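Local coordinates for protein NALP (Neisseria meningitidis, PDB 1UYN) that forms the outer-membrane beta-barrel translocator domain of an autotransporter, making a hydrophilic pore for passage of its secreted protease domain to the cell surface, at residues Tyr181-Gln186 / Ser202-Thr207; Val225-Ala230 / Gly272-Phe277. All coordinates share one frame; numbering follows the deposited sequence.

Contact 1: Tyr181-Gln186 / Ser202-Thr207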
loop_
_atom_site.group_PDB
_atom_site.type_symbol
_atom_site.label_atom_id
_atom_site.label_comp_id
_atom_site.label_asym_id
_atom_site.label_seq_id
_atom_site.Cartn_x
_atom_site.Cartn_y
_atom_site.Cartn_z
ATOM N N TYR A 181 -5.901 3.291 10.106
ATOM C CA TYR A 181 -6.471 4.612 9.981
ATOM C C TYR A 181 -5.614 5.425 9.027
ATOM O O TYR A 181 -4.434 5.561 9.276
ATOM C CB TYR A 181 -6.469 5.298 11.340
ATOM C CG TYR A 181 -7.237 6.605 11.370
ATOM C CD1 TYR A 181 -8.599 6.611 11.191
ATOM C CD2 TYR A 181 -6.593 7.824 11.602
ATOM C CE1 TYR A 181 -9.330 7.794 11.209
ATOM C CE2 TYR A 181 -7.303 9.019 11.646
ATOM C CZ TYR A 181 -8.691 8.987 11.442
ATOM O OH TYR A 181 -9.474 10.131 11.477
ATOM N N ASP A 182 -6.201 5.946 7.945
ATOM C CA ASP A 182 -5.496 6.787 6.985
ATOM C C ASP A 182 -5.903 8.191 7.204
ATOM O O ASP A 182 -7.077 8.508 7.066
ATOM C CB ASP A 182 -5.902 6.465 5.553
ATOM C CG ASP A 182 -5.529 5.094 5.136
ATOM O OD1 ASP A 182 -4.648 4.475 5.781
ATOM O OD2 ASP A 182 -6.098 4.561 4.165
ATOM N N LEU A 183 -4.939 9.041 7.498
ATOM C CA LEU A 183 -5.168 10.475 7.636
ATOM C C LEU A 183 -4.501 11.166 6.460
ATOM O O LEU A 183 -3.295 11.125 6.318
ATOM C CB LEU A 183 -4.547 10.962 8.929
ATOM C CG LEU A 183 -4.806 12.395 9.357
ATOM C CD1 LEU A 183 -6.316 12.731 9.438
ATOM C CD2 LEU A 183 -4.169 12.594 10.681
ATOM N N LEU A 184 -5.283 11.821 5.615
ATOM C CA LEU A 184 -4.740 12.479 4.432
ATOM C C LEU A 184 -4.951 13.958 4.652
ATOM O O LEU A 184 -6.065 14.365 4.872
ATOM C CB LEU A 184 -5.483 12.037 3.177
ATOM C CG LEU A 184 -4.903 12.692 1.907
ATOM C CD1 LEU A 184 -4.352 11.656 0.968
ATOM C CD2 LEU A 184 -5.959 13.499 1.206
ATOM N N LYS A 185 -3.885 14.742 4.644
ATOM C CA LYS A 185 -4.019 16.190 4.575
ATOM C C LYS A 185 -3.501 16.583 3.176
ATOM O O LYS A 185 -2.360 16.266 2.819
ATOM C CB LYS A 185 -3.236 16.878 5.705
ATOM C CG LYS A 185 -3.391 16.278 7.167
ATOM C CD LYS A 185 -4.018 17.285 8.182
ATOM C CE LYS A 185 -3.370 17.362 9.625
ATOM N NZ LYS A 185 -1.990 16.771 9.714
ATOM N N GLN A 186 -4.332 17.191 2.351
ATOM C CA GLN A 186 -3.903 17.672 1.045
ATOM C C GLN A 186 -4.009 19.196 0.975
ATOM O O GLN A 186 -5.053 19.739 1.325
ATOM C CB GLN A 186 -4.770 17.057 -0.037
ATOM C CG GLN A 186 -4.352 17.374 -1.462
ATOM C CD GLN A 186 -5.136 16.541 -2.487
ATOM O OE1 GLN A 186 -4.850 15.322 -2.689
ATOM N NE2 GLN A 186 -6.151 17.178 -3.113
ATOM N N SER A 202 -7.668 23.039 0.513
ATOM C CA SER A 202 -7.099 21.960 1.290
ATOM C C SER A 202 -8.168 21.088 1.849
ATOM O O SER A 202 -9.301 21.472 1.992
ATOM C CB SER A 202 -6.230 22.477 2.433
ATOM O OG SER A 202 -7.014 23.211 3.349
ATOM N N LEU A 203 -7.742 19.915 2.218
ATOM C CA LEU A 203 -8.610 18.830 2.480
ATOM C C LEU A 203 -7.913 17.947 3.553
ATOM O O LEU A 203 -6.792 17.578 3.380
ATOM C CB LEU A 203 -8.789 18.044 1.174
ATOM C CG LEU A 203 -9.456 16.679 1.346
ATOM C CD1 LEU A 203 -10.931 16.984 1.623
ATOM C CD2 LEU A 203 -9.285 15.808 0.137
ATOM N N THR A 204 -8.599 17.688 4.659
ATOM C CA THR A 204 -8.232 16.686 5.621
ATOM C C THR A 204 -9.243 15.551 5.546
ATOM O O THR A 204 -10.431 15.795 5.552
ATOM C CB THR A 204 -8.275 17.275 7.021
ATOM O OG1 THR A 204 -7.112 18.087 7.258
ATOM C CG2 THR A 204 -8.106 16.153 8.022
ATOM N N GLU A 205 -8.802 14.300 5.516
ATOM C CA GLU A 205 -9.780 13.206 5.519
ATOM C C GLU A 205 -9.234 11.946 6.208
ATOM O O GLU A 205 -8.233 11.394 5.803
ATOM C CB GLU A 205 -10.238 12.962 4.103
ATOM C CG GLU A 205 -11.140 11.783 3.871
ATOM C CD GLU A 205 -12.595 12.057 4.147
ATOM O OE1 GLU A 205 -12.931 13.201 4.514
ATOM O OE2 GLU A 205 -13.404 11.095 4.006
ATOM N N GLY A 206 -9.904 11.496 7.257
ATOM C CA GLY A 206 -9.493 10.341 7.988
ATOM C C GLY A 206 -10.410 9.159 7.782
ATOM O O GLY A 206 -11.629 9.285 8.079
ATOM N N THR A 207 -9.827 7.998 7.390
ATOM C CA THR A 207 -10.583 6.794 7.118
ATOM C C THR A 207 -10.077 5.537 7.880
ATOM O O THR A 207 -8.934 5.097 7.748
ATOM C CB THR A 207 -10.551 6.529 5.619
ATOM O OG1 THR A 207 -11.032 7.665 4.900
ATOM C CG2 THR A 207 -11.555 5.464 5.229
#
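Asp182 and Thr207, Leu184 and Glu205, and Gln186 and Leu203 are antiparallel hydrogen-bonded pairs. Each is tied by two backbone bonds, from Asp182 N to Thr207 O at 2.9 Å through to Leu203 N to Gln186 O at 2.8 Å. Six bonds in three pairs, with local axes 173° apart, establish an unbroken register. Between them, Leu183-Gly206 and Lys185-Thr204 are non-hydrogen-bonded pairs, and CA-H...O contacts such as Gly206 CA to Asp182 O (3.2 Å) add to the backbone contacts.

Side-chain van der Waals contacts occur on both faces. Tyr181 swings its CG opposite the backbone N (chi1 -171°), which carries the ring diagonally across to Gly206: OH lies 3.5 Å from Gly206 CA, and CE1 lies against the same residue's carbonyl carbon. Glycine has no side chain to hold the phenol off. On that face Leu183 CD1 meets Thr204 CG2 at 4.1 Å, and the Lys185 chain runs alongside Thr204, its CD 3.3 Å from OG1. On the other face the CD2 methyls of Leu184 and Leu203 meet at 4.2 Å.

The polar groups on the Leu184-Leu203 face find partners beyond the pair. Asp182 OD2 forms salt bridges with Arg180 and Arg239, while Gln186 OE1 accepts from Tyr132 and from Thr18 of helix 12-34. Glu205 and Thr207 bond to backbone atoms of Asp240 and Gly238. This mixed polar and apolar face, turned inward as the Thr18 bond indicates, and the opposite outer face belong to the beta hairpin of strands 172-192 and 199-219, a typical building unit of an antiparallel outer-membrane barrel.

Contact 2: Val225-Ala230 / Gly272-Phe277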
loop_
_atom_site.group_PDB
_atom_site.type_symbol
_atom_site.label_atom_id
_atom_site.label_comp_id
_atom_site.label_asym_id
_atom_site.label_seq_id
_atom_site.Cartn_x
_atom_site.Cartn_y
_atom_site.Cartn_z
ATOM N N VAL A 225 9.663 -21.493 1.075
ATOM C CA VAL A 225 8.297 -21.552 1.553
ATOM C C VAL A 225 7.461 -20.887 0.481
ATOM O O VAL A 225 7.933 -19.982 -0.183
ATOM C CB VAL A 225 8.116 -20.825 2.912
ATOM C CG1 VAL A 225 8.522 -19.365 2.774
ATOM C CG2 VAL A 225 6.671 -20.990 3.455
ATOM N N LEU A 226 6.247 -21.409 0.319
ATOM C CA LEU A 226 5.231 -20.894 -0.573
ATOM C C LEU A 226 3.997 -20.571 0.281
ATOM O O LEU A 226 3.599 -21.382 1.096
ATOM C CB LEU A 226 4.918 -21.990 -1.590
ATOM C CG LEU A 226 3.598 -21.882 -2.352
ATOM C CD1 LEU A 226 3.804 -21.033 -3.593
ATOM C CD2 LEU A 226 3.063 -23.280 -2.699
ATOM N N PHE A 227 3.377 -19.412 0.115
ATOM C CA PHE A 227 2.093 -19.171 0.806
ATOM C C PHE A 227 0.988 -18.754 -0.126
ATOM O O PHE A 227 1.248 -18.178 -1.159
ATOM C CB PHE A 227 2.193 -18.150 1.924
ATOM C CG PHE A 227 3.373 -17.299 1.830
ATOM C CD1 PHE A 227 3.381 -16.220 0.975
ATOM C CD2 PHE A 227 4.513 -17.575 2.595
ATOM C CE1 PHE A 227 4.518 -15.384 0.884
ATOM C CE2 PHE A 227 5.671 -16.759 2.520
ATOM C CZ PHE A 227 5.668 -15.656 1.663
ATOM N N ALA A 228 -0.233 -19.114 0.244
ATOM C CA ALA A 228 -1.419 -18.556 -0.346
ATOM C C ALA A 228 -1.991 -17.585 0.685
ATOM O O ALA A 228 -1.812 -17.799 1.874
ATOM C CB ALA A 228 -2.394 -19.649 -0.674
ATOM N N THR A 229 -2.620 -16.500 0.211
ATOM C CA THR A 229 -3.326 -15.511 1.054
ATOM C C THR A 229 -4.725 -15.233 0.524
ATOM O O THR A 229 -4.932 -15.098 -0.674
ATOM C CB THR A 229 -2.630 -14.131 1.074
ATOM O OG1 THR A 229 -2.421 -13.680 -0.276
ATOM C CG2 THR A 229 -1.267 -14.186 1.702
ATOM N N ALA A 230 -5.666 -15.093 1.443
ATOM C CA ALA A 230 -7.008 -14.636 1.132
ATOM C C ALA A 230 -7.355 -13.587 2.183
ATOM O O ALA A 230 -7.037 -13.754 3.351
ATOM C CB ALA A 230 -7.965 -15.778 1.175
ATOM N N GLY A 272 2.715 -16.352 -2.837
ATOM C CA GLY A 272 4.039 -15.937 -2.459
ATOM C C GLY A 272 5.046 -17.041 -2.339
ATOM O O GLY A 272 4.716 -18.203 -2.435
ATOM N N ALA A 273 6.286 -16.635 -2.107
ATOM C CA ALA A 273 7.393 -17.541 -1.932
ATOM C C ALA A 273 8.581 -16.733 -1.427
ATOM O O ALA A 273 8.969 -15.782 -2.096
ATOM C CB ALA A 273 7.722 -18.199 -3.262
ATOM N N ASP A 274 9.089 -17.054 -0.229
ATOM C CA ASP A 274 10.448 -16.642 0.236
ATOM C C ASP A 274 11.449 -17.756 -0.135
ATOM O O ASP A 274 11.152 -18.916 0.100
ATOM C CB ASP A 274 10.554 -16.530 1.781
ATOM C CG ASP A 274 9.674 -15.426 2.420
ATOM O OD1 ASP A 274 8.442 -15.631 2.639
ATOM O OD2 ASP A 274 10.163 -14.349 2.843
ATOM N N VAL A 275 12.631 -17.436 -0.658
ATOM C CA VAL A 275 13.677 -18.450 -0.794
ATOM C C VAL A 275 15.021 -18.000 -0.195
ATOM O O VAL A 275 15.442 -16.882 -0.430
ATOM C CB VAL A 275 13.853 -18.918 -2.291
ATOM C CG1 VAL A 275 12.506 -19.044 -2.992
ATOM C CG2 VAL A 275 14.779 -18.002 -3.087
ATOM N N GLU A 276 15.682 -18.868 0.582
ATOM C CA GLU A 276 17.076 -18.651 1.045
ATOM C C GLU A 276 18.076 -19.121 -0.006
ATOM O O GLU A 276 18.181 -20.317 -0.226
ATOM C CB GLU A 276 17.344 -19.414 2.355
ATOM C CG GLU A 276 16.512 -18.968 3.565
ATOM C CD GLU A 276 16.877 -17.572 4.088
ATOM O OE1 GLU A 276 18.051 -17.134 3.933
ATOM O OE2 GLU A 276 15.979 -16.900 4.648
ATOM N N PHE A 277 18.789 -18.189 -0.655
ATOM C CA PHE A 277 19.798 -18.516 -1.694
ATOM C C PHE A 277 21.128 -19.003 -1.146
ATOM O O PHE A 277 21.884 -19.673 -1.851
ATOM C CB PHE A 277 20.104 -17.313 -2.594
ATOM C CG PHE A 277 18.973 -16.936 -3.496
ATOM C CD1 PHE A 277 18.394 -17.886 -4.330
ATOM C CD2 PHE A 277 18.456 -15.641 -3.485
ATOM C CE1 PHE A 277 17.334 -17.546 -5.148
ATOM C CE2 PHE A 277 17.385 -15.301 -4.296
ATOM C CZ PHE A 277 16.823 -16.249 -5.128
#
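Neighbouring barrel strands 224-235 and 265-278, both transmembrane, meet where Val225, Leu226 and Phe227 pair antiparallel with Asp274, Ala273 and Gly272. The local segment axes are 158° apart, 22° from exactly antiparallel, and the two segments overlap over these three pairs. Val225 N donates to Asp274 O at 3.1 Å, while the return bond from Asp274 N is weak, bent to 120° at the hydrogen. Phe227 and Gly272 bond both ways, with Gly272 N to Phe227 O at 2.9 Å.

The Phe227 ring leans onto its partner glycine: CE1 lies 3.4 Å from Gly272 CA, and Gly272 O sits over one ring face. At the far rim CZ and CE2 turn their edge to Asp274 OD1, which lies in the ring plane. Val225 packs beside Asp274, CG1 to CB 3.6 Å. On the opposite face of the sheet, at the surface, Leu226 CD1 rests near Gly272 O.

Lys215, from strand 199-219, makes a cation-pi contact with Phe227. The carboxylate oxygen at the ring edge and this cation-pi partner are each placed as the ring's quadrupole would favour, though at this resolution the closeness of the edge contact carries no weight.

Both contacts are antiparallel strand pairings in one closed barrel, and strands 199-219 and 224-235, one from each, are neighbours in its sheet. Even so, their centres are 34 Å apart, on opposite sides of the chain's centre, and their nearest atoms are about 18 Å apart. Each is partly buried. Contact 1 pairs five residues of each segment and buries 524 Å², against three pairs and 308 Å² in contact 2. Both set an aromatic residue against glycine: diagonally on the outer face in contact 1, directly paired in contact 2. Polar links in contact 1 reach loop residues, strand 121-139 and helix 12-34; in contact 2, Phe227 has its cation-pi partner on strand 199-219, and Glu276 salt-bridges Arg44 on strand 43-57.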